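Local structure of enoyl-CoA hydratase (Thermus thermophilus, 1WZ8) at residues L188-D192 and E193-E197; Q208-K211 and E212-H215. The protein probably hydrates the double bond of enoyl-CoA thioesters, as a hexameric member of the crotonase (enoyl-CoA hydratase/isomerase) family. All coordinates share one frame; numbering follows the deposited sequence.

Contact 1. Residues L188-D192 and E193-E197; sequences LAVED and EKVYE
With chi1 at -60°, Val190 places CG2 between its own backbone N and carbonyl carbon, and that methyl meets the turn of chain that follows: it lies 3.7 Å from the backbone N of Val195 and 4.0 Å from CB of Lys194. Across the bend, Val195 holds CG1 anti to its nitrogen (chi1 177°), which sets CG2 beside that nitrogen, where it touches the methyl CG2 of Val190 at 4.1 Å and comes within 3.2 Å of the carbonyl O of Asp192. The two valines thus form a small apolar seam inside the bend. Two backbone bonds close the turn. Lys194 N donates to Glu191 O at 2.7 Å, short but reaching the oxygen from above the carbonyl plane, 42° out of it; Val195 N reaches Asp192 O by a weak bond of 3.5 Å. The lysine chain packs its CG against CB of Glu191 and then turns outward, where Lys194 NZ pairs with Glu197 OE2 at 3.6 Å in a salt bridge. The carboxylate oxygen OD2 of Asp192 accepts a hydrogen bond from the backbone N of Gly134. This is the strand-to-helix junction at the edge of the six-stranded sheet: strand 188-190, outermost in the chain, bonds through its backbone to Val131 and Lys133, and helix 195-207 sets off with Tyr196 OH hydrogen-bonded to Glu23 and its ring in a cation-pi contact with Arg61.

Contact 2. Residues Q208-K211 and E212-H215; sequences QGPK and EALH
Leu214 folds back over the carbonyl of Pro210: Leu214 CG is 3.3 Å from Pro210 O, while Leu214 CD1 lies 3.9 Å from Gly209 C. The N-H of Leu214 bonds the same oxygen, Leu214 N to Pro210 O being 2.8 Å, nearly along the C=O axis, and the side chain also packs on Leu142 of a neighbouring subunit. Pro210 stands at the N-cap of helix 211-226, and its ring contributes the other tight element, CG lying 3.6 Å from CB of Ala213. His215 N continues the helical pattern to Lys211 O at 3.1 Å, its donor tilted 25° from the carbonyl plane. An alanine here in place of Leu214 would lose CG and both methyls, and would probably thin the apolar cover of the Pro210 carbonyl and leave a gap beside Gly209 and that Leu142. The more open side is that of Lys211, whose chain, with CG anti to N (chi1 -172°), runs out extended past Arg56 and Arg105 and also packs on Glu247 of the neighbouring subunit. Glu212 likewise stretches outward, its OE1 bonding His83 NE2 of another neighbouring subunit. Proline at this position has no side-chain acceptor to offer the first turn, and the same Glu247 supplies one, its carboxylate oxygens accepting from the backbone N of Glu212 and of Ala213. Bonds from another chain to these two N-H groups are consistent with a helix start whose hydrogen bonding is completed on assembly, where the positive end of the helix dipole would probably favour the negative charge of Glu247.

Contacts 1 and 2 are successive helix starts in one chain: residues 188-197 lead from the edge strand into helix 195-207, and residues 208-215 lead from the end of that helix into helix 211-226. Their centres lie 25 Å apart and their nearest atoms about 12 Å; they do not touch, and helix 195-207 connects them along the chain. They differ in what finishes the turn. Contact 1 is a surface bend held mainly within its own chain, with Leu188 packing on Tyr167 of a neighbouring subunit, whereas contact 2, its centre about 24 Å from the chain centre, draws on two neighbouring subunits. Together they illustrate how a crotonase chain passes from its sheet to the helices of its hexamer.

Contact 1. Residues L188-D192 and E193-E197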
ATOM      1  N   LEU A 188      16.954 -23.506   5.191  1.00 12.11           N
ATOM      2  CA  LEU A 188      17.459 -24.842   5.466  1.00 12.56           C
ATOM      3  C   LEU A 188      17.836 -25.067   6.911  1.00 13.31           C
ATOM      4  O   LEU A 188      18.282 -24.151   7.597  1.00 13.36           O
ATOM      5  CB  LEU A 188      18.695 -25.119   4.614  1.00 14.88           C
ATOM      6  CG  LEU A 188      18.600 -25.074   3.089  1.00 17.24           C
ATOM      7  CD1 LEU A 188      20.010 -25.007   2.523  1.00 19.06           C
ATOM      8  CD2 LEU A 188      17.847 -26.298   2.561  1.00 17.44           C
ATOM      9  N   ALA A 189      17.655 -26.306   7.359  1.00 12.78           N
ATOM     10  CA  ALA A 189      18.019 -26.711   8.711  1.00 12.98           C
ATOM     11  C   ALA A 189      18.804 -27.996   8.507  1.00 12.14           C
ATOM     12  O   ALA A 189      18.249 -28.984   8.034  1.00 13.79           O
ATOM     13  CB  ALA A 189      16.779 -26.981   9.552  1.00 13.25           C
ATOM     14  N   VAL A 190      20.093 -27.973   8.840  1.00 11.87           N
ATOM     15  CA  VAL A 190      20.959 -29.142   8.677  1.00 11.78           C
ATOM     16  C   VAL A 190      21.531 -29.591  10.019  1.00 13.54           C
ATOM     17  O   VAL A 190      21.271 -28.969  11.047  1.00 13.35           O
ATOM     18  CB  VAL A 190      22.138 -28.822   7.737  1.00 11.84           C
ATOM     19  CG1 VAL A 190      21.616 -28.412   6.362  1.00 13.33           C
ATOM     20  CG2 VAL A 190      22.986 -27.702   8.339  1.00 11.06           C
ATOM     21  N   GLU A 191      22.310 -30.672  10.013  1.00 14.72           N
ATOM     22  CA  GLU A 191      22.908 -31.143  11.256  1.00 16.09           C
ATOM     23  C   GLU A 191      23.747 -29.988  11.781  1.00 16.71           C
ATOM     24  O   GLU A 191      24.466 -29.341  11.022  1.00 16.42           O
ATOM     25  CB  GLU A 191      23.786 -32.375  11.014  1.00 16.75           C
ATOM     26  CG  GLU A 191      23.037 -33.600  10.489  1.00 19.56           C
ATOM     27  CD  GLU A 191      21.935 -34.076  11.426  1.00 22.01           C
ATOM     28  OE1 GLU A 191      22.106 -33.966  12.659  1.00 22.23           O
ATOM     29  OE2 GLU A 191      20.900 -34.577  10.927  1.00 23.10           O
ATOM     30  N   ASP A 192      23.642 -29.721  13.077  1.00 17.50           N
ATOM     31  CA  ASP A 192      24.368 -28.612  13.691  1.00 20.53           C
ATOM     32  C   ASP A 192      25.811 -28.452  13.225  1.00 21.20           C
ATOM     33  O   ASP A 192      26.274 -27.337  12.981  1.00 19.08           O
ATOM     34  CB  ASP A 192      24.338 -28.752  15.211  1.00 23.64           C
ATOM     35  CG  ASP A 192      22.931 -28.683  15.776  1.00 26.12           C
ATOM     36  OD1 ASP A 192      22.790 -28.828  17.005  1.00 30.57           O
ATOM     37  OD2 ASP A 192      21.972 -28.484  15.001  1.00 27.06           O
ATOM     38  N   GLU A 193      26.519 -29.568  13.101  1.00 20.80           N
ATOM     39  CA  GLU A 193      27.906 -29.538  12.669  1.00 22.44           C
ATOM     40  C   GLU A 193      28.126 -29.125  11.216  1.00 21.28           C
ATOM     41  O   GLU A 193      29.226 -28.713  10.851  1.00 22.26           O
ATOM     42  CB  GLU A 193      28.541 -30.910  12.869  1.00 26.05           C
ATOM     43  CG  GLU A 193      29.457 -30.980  14.048  1.00 32.22           C
ATOM     44  CD  GLU A 193      30.448 -29.838  14.056  1.00 36.47           C
ATOM     45  OE1 GLU A 193      31.110 -29.613  13.022  1.00 39.40           O
ATOM     46  OE2 GLU A 193      30.569 -29.163  15.100  1.00 40.09           O
ATOM     47  N   LYS A 194      27.083 -29.247  10.402  1.00 20.83           N
ATOM     48  CA  LYS A 194      27.154 -28.936   8.980  1.00 19.30           C
ATOM     49  C   LYS A 194      26.710 -27.529   8.602  1.00 17.48           C
ATOM     50  O   LYS A 194      26.734 -27.173   7.421  1.00 16.99           O
ATOM     51  CB  LYS A 194      26.296 -29.932   8.197  1.00 22.56           C
ATOM     52  CG  LYS A 194      26.678 -31.393   8.369  1.00 26.70           C
ATOM     53  CD  LYS A 194      27.928 -31.721   7.583  1.00 31.38           C
ATOM     54  CE  LYS A 194      28.249 -33.204   7.653  1.00 32.32           C
ATOM     55  NZ  LYS A 194      29.373 -33.566   6.743  1.00 35.28           N
ATOM     56  N   VAL A 195      26.313 -26.728   9.585  1.00 15.38           N
ATOM     57  CA  VAL A 195      25.828 -25.376   9.303  1.00 14.31           C
ATOM     58  C   VAL A 195      26.772 -24.524   8.461  1.00 15.15           C
ATOM     59  O   VAL A 195      26.413 -24.100   7.356  1.00 14.57           O
ATOM     60  CB  VAL A 195      25.486 -24.622  10.615  1.00 15.17           C
ATOM     61  CG1 VAL A 195      25.041 -23.189  10.302  1.00 13.74           C
ATOM     62  CG2 VAL A 195      24.380 -25.368  11.362  1.00 15.40           C
ATOM     63  N   TYR A 196      27.971 -24.261   8.969  1.00 14.28           N
ATOM     64  CA  TYR A 196      28.914 -23.451   8.209  1.00 15.46           C
ATOM     65  C   TYR A 196      29.205 -24.060   6.836  1.00 14.57           C
ATOM     66  O   TYR A 196      29.212 -23.359   5.824  1.00 16.49           O
ATOM     67  CB  TYR A 196      30.229 -23.271   8.971  1.00 15.49           C
ATOM     68  CG  TYR A 196      31.248 -22.494   8.169  1.00 15.57           C
ATOM     69  CD1 TYR A 196      31.050 -21.147   7.877  1.00 15.33           C
ATOM     70  CD2 TYR A 196      32.386 -23.118   7.658  1.00 16.62           C
ATOM     71  CE1 TYR A 196      31.962 -20.438   7.093  1.00 17.06           C
ATOM     72  CE2 TYR A 196      33.302 -22.417   6.871  1.00 16.60           C
ATOM     73  CZ  TYR A 196      33.082 -21.079   6.594  1.00 17.14           C
ATOM     74  OH  TYR A 196      33.980 -20.383   5.814  1.00 18.01           O
ATOM     75  N   GLU A 197      29.447 -25.366   6.801  1.00 16.74           N
ATOM     76  CA  GLU A 197      29.733 -26.051   5.543  1.00 16.50           C
ATOM     77  C   GLU A 197      28.645 -25.840   4.490  1.00 16.33           C
ATOM     78  O   GLU A 197      28.946 -25.533   3.333  1.00 14.78           O
ATOM     79  CB  GLU A 197      29.921 -27.551   5.794  1.00 18.94           C
ATOM     80  CG  GLU A 197      29.979 -28.398   4.537  1.00 24.59           C
ATOM     81  CD  GLU A 197      30.243 -29.862   4.838  1.00 28.71           C
ATOM     82  OE1 GLU A 197      31.343 -30.168   5.344  1.00 30.47           O
ATOM     83  OE2 GLU A 197      29.353 -30.702   4.576  1.00 30.07           O
TER

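Contact 2. Residues Q208-K211 and E212-H215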
ATOM      1  N   GLN A 208      28.482 -18.157  -8.051  1.00 15.99           N
ATOM      2  CA  GLN A 208      28.620 -18.736  -9.385  1.00 15.47           C
ATOM      3  C   GLN A 208      27.435 -18.378 -10.270  1.00 15.85           C
ATOM      4  O   GLN A 208      27.426 -18.682 -11.466  1.00 16.60           O
ATOM      5  CB  GLN A 208      28.747 -20.255  -9.287  1.00 19.45           C
ATOM      6  CG  GLN A 208      30.038 -20.712  -8.636  1.00 23.36           C
ATOM      7  CD  GLN A 208      30.064 -22.205  -8.385  1.00 26.07           C
ATOM      8  OE1 GLN A 208      31.069 -22.753  -7.926  1.00 30.76           O
ATOM      9  NE2 GLN A 208      28.956 -22.871  -8.678  1.00 24.72           N
ATOM     10  N   GLY A 209      26.436 -17.733  -9.681  1.00 14.42           N
ATOM     11  CA  GLY A 209      25.261 -17.351 -10.442  1.00 12.24           C
ATOM     12  C   GLY A 209      25.464 -16.049 -11.193  1.00 13.34           C
ATOM     13  O   GLY A 209      26.532 -15.436 -11.104  1.00 12.63           O
ATOM     14  N   PRO A 210      24.453 -15.597 -11.951  1.00 12.92           N
ATOM     15  CA  PRO A 210      24.512 -14.354 -12.730  1.00 12.30           C
ATOM     16  C   PRO A 210      24.378 -13.128 -11.827  1.00 13.55           C
ATOM     17  O   PRO A 210      23.308 -12.859 -11.277  1.00 11.30           O
ATOM     18  CB  PRO A 210      23.348 -14.508 -13.700  1.00 13.44           C
ATOM     19  CG  PRO A 210      22.344 -15.243 -12.886  1.00 12.91           C
ATOM     20  CD  PRO A 210      23.170 -16.293 -12.163  1.00 14.90           C
ATOM     21  N   LYS A 211      25.476 -12.391 -11.693  1.00 14.49           N
ATOM     22  CA  LYS A 211      25.560 -11.211 -10.837  1.00 15.00           C
ATOM     23  C   LYS A 211      24.435 -10.189 -10.984  1.00 14.41           C
ATOM     24  O   LYS A 211      23.773  -9.838 -10.002  1.00 12.36           O
ATOM     25  CB  LYS A 211      26.912 -10.528 -11.057  1.00 17.02           C
ATOM     26  CG  LYS A 211      27.221  -9.393 -10.110  1.00 20.13           C
ATOM     27  CD  LYS A 211      28.682  -8.987 -10.252  1.00 24.57           C
ATOM     28  CE  LYS A 211      29.098  -7.987  -9.185  1.00 26.76           C
ATOM     29  NZ  LYS A 211      30.573  -7.750  -9.206  1.00 29.59           N
ATOM     30  N   GLU A 212      24.227  -9.698 -12.201  1.00 11.67           N
ATOM     31  CA  GLU A 212      23.178  -8.712 -12.427  1.00 14.35           C
ATOM     32  C   GLU A 212      21.781  -9.278 -12.190  1.00 12.68           C
ATOM     33  O   GLU A 212      20.942  -8.637 -11.552  1.00 12.27           O
ATOM     34  CB  GLU A 212      23.256  -8.153 -13.850  1.00 15.76           C
ATOM     35  CG  GLU A 212      22.140  -7.162 -14.163  1.00 19.31           C
ATOM     36  CD  GLU A 212      22.259  -6.554 -15.545  1.00 21.13           C
ATOM     37  OE1 GLU A 212      23.295  -5.922 -15.829  1.00 24.88           O
ATOM     38  OE2 GLU A 212      21.312  -6.701 -16.347  1.00 26.09           O
ATOM     39  N   ALA A 213      21.527 -10.473 -12.713  1.00 12.75           N
ATOM     40  CA  ALA A 213      20.223 -11.099 -12.552  1.00 12.67           C
ATOM     41  C   ALA A 213      19.907 -11.337 -11.076  1.00 12.07           C
ATOM     42  O   ALA A 213      18.773 -11.156 -10.649  1.00 12.13           O
ATOM     43  CB  ALA A 213      20.172 -12.411 -13.327  1.00 11.34           C
ATOM     44  N   LEU A 214      20.906 -11.741 -10.298  1.00 12.14           N
ATOM     45  CA  LEU A 214      20.695 -11.977  -8.872  1.00 10.75           C
ATOM     46  C   LEU A 214      20.378 -10.664  -8.155  1.00 10.37           C
ATOM     47  O   LEU A 214      19.478 -10.604  -7.316  1.00 10.88           O
ATOM     48  CB  LEU A 214      21.936 -12.630  -8.247  1.00 10.38           C
ATOM     49  CG  LEU A 214      22.108 -14.127  -8.535  1.00 12.31           C
ATOM     50  CD1 LEU A 214      23.514 -14.577  -8.165  1.00  9.73           C
ATOM     51  CD2 LEU A 214      21.062 -14.920  -7.757  1.00 10.51           C
ATOM     52  N   HIS A 215      21.121  -9.616  -8.493  1.00  9.48           N
ATOM     53  CA  HIS A 215      20.915  -8.307  -7.885  1.00  9.37           C
ATOM     54  C   HIS A 215      19.482  -7.849  -8.154  1.00 10.91           C
ATOM     55  O   HIS A 215      18.758  -7.455  -7.239  1.00 11.47           O
ATOM     56  CB  HIS A 215      21.906  -7.294  -8.471  1.00 12.12           C
ATOM     57  CG  HIS A 215      21.630  -5.876  -8.076  1.00 13.09           C
ATOM     58  ND1 HIS A 215      21.038  -5.542  -6.878  1.00 15.00           N
ATOM     59  CD2 HIS A 215      21.861  -4.707  -8.719  1.00 12.93           C
ATOM     60  CE1 HIS A 215      20.919  -4.230  -6.797  1.00 11.61           C
ATOM     61  NE2 HIS A 215      21.413  -3.699  -7.902  1.00 15.29           N
TER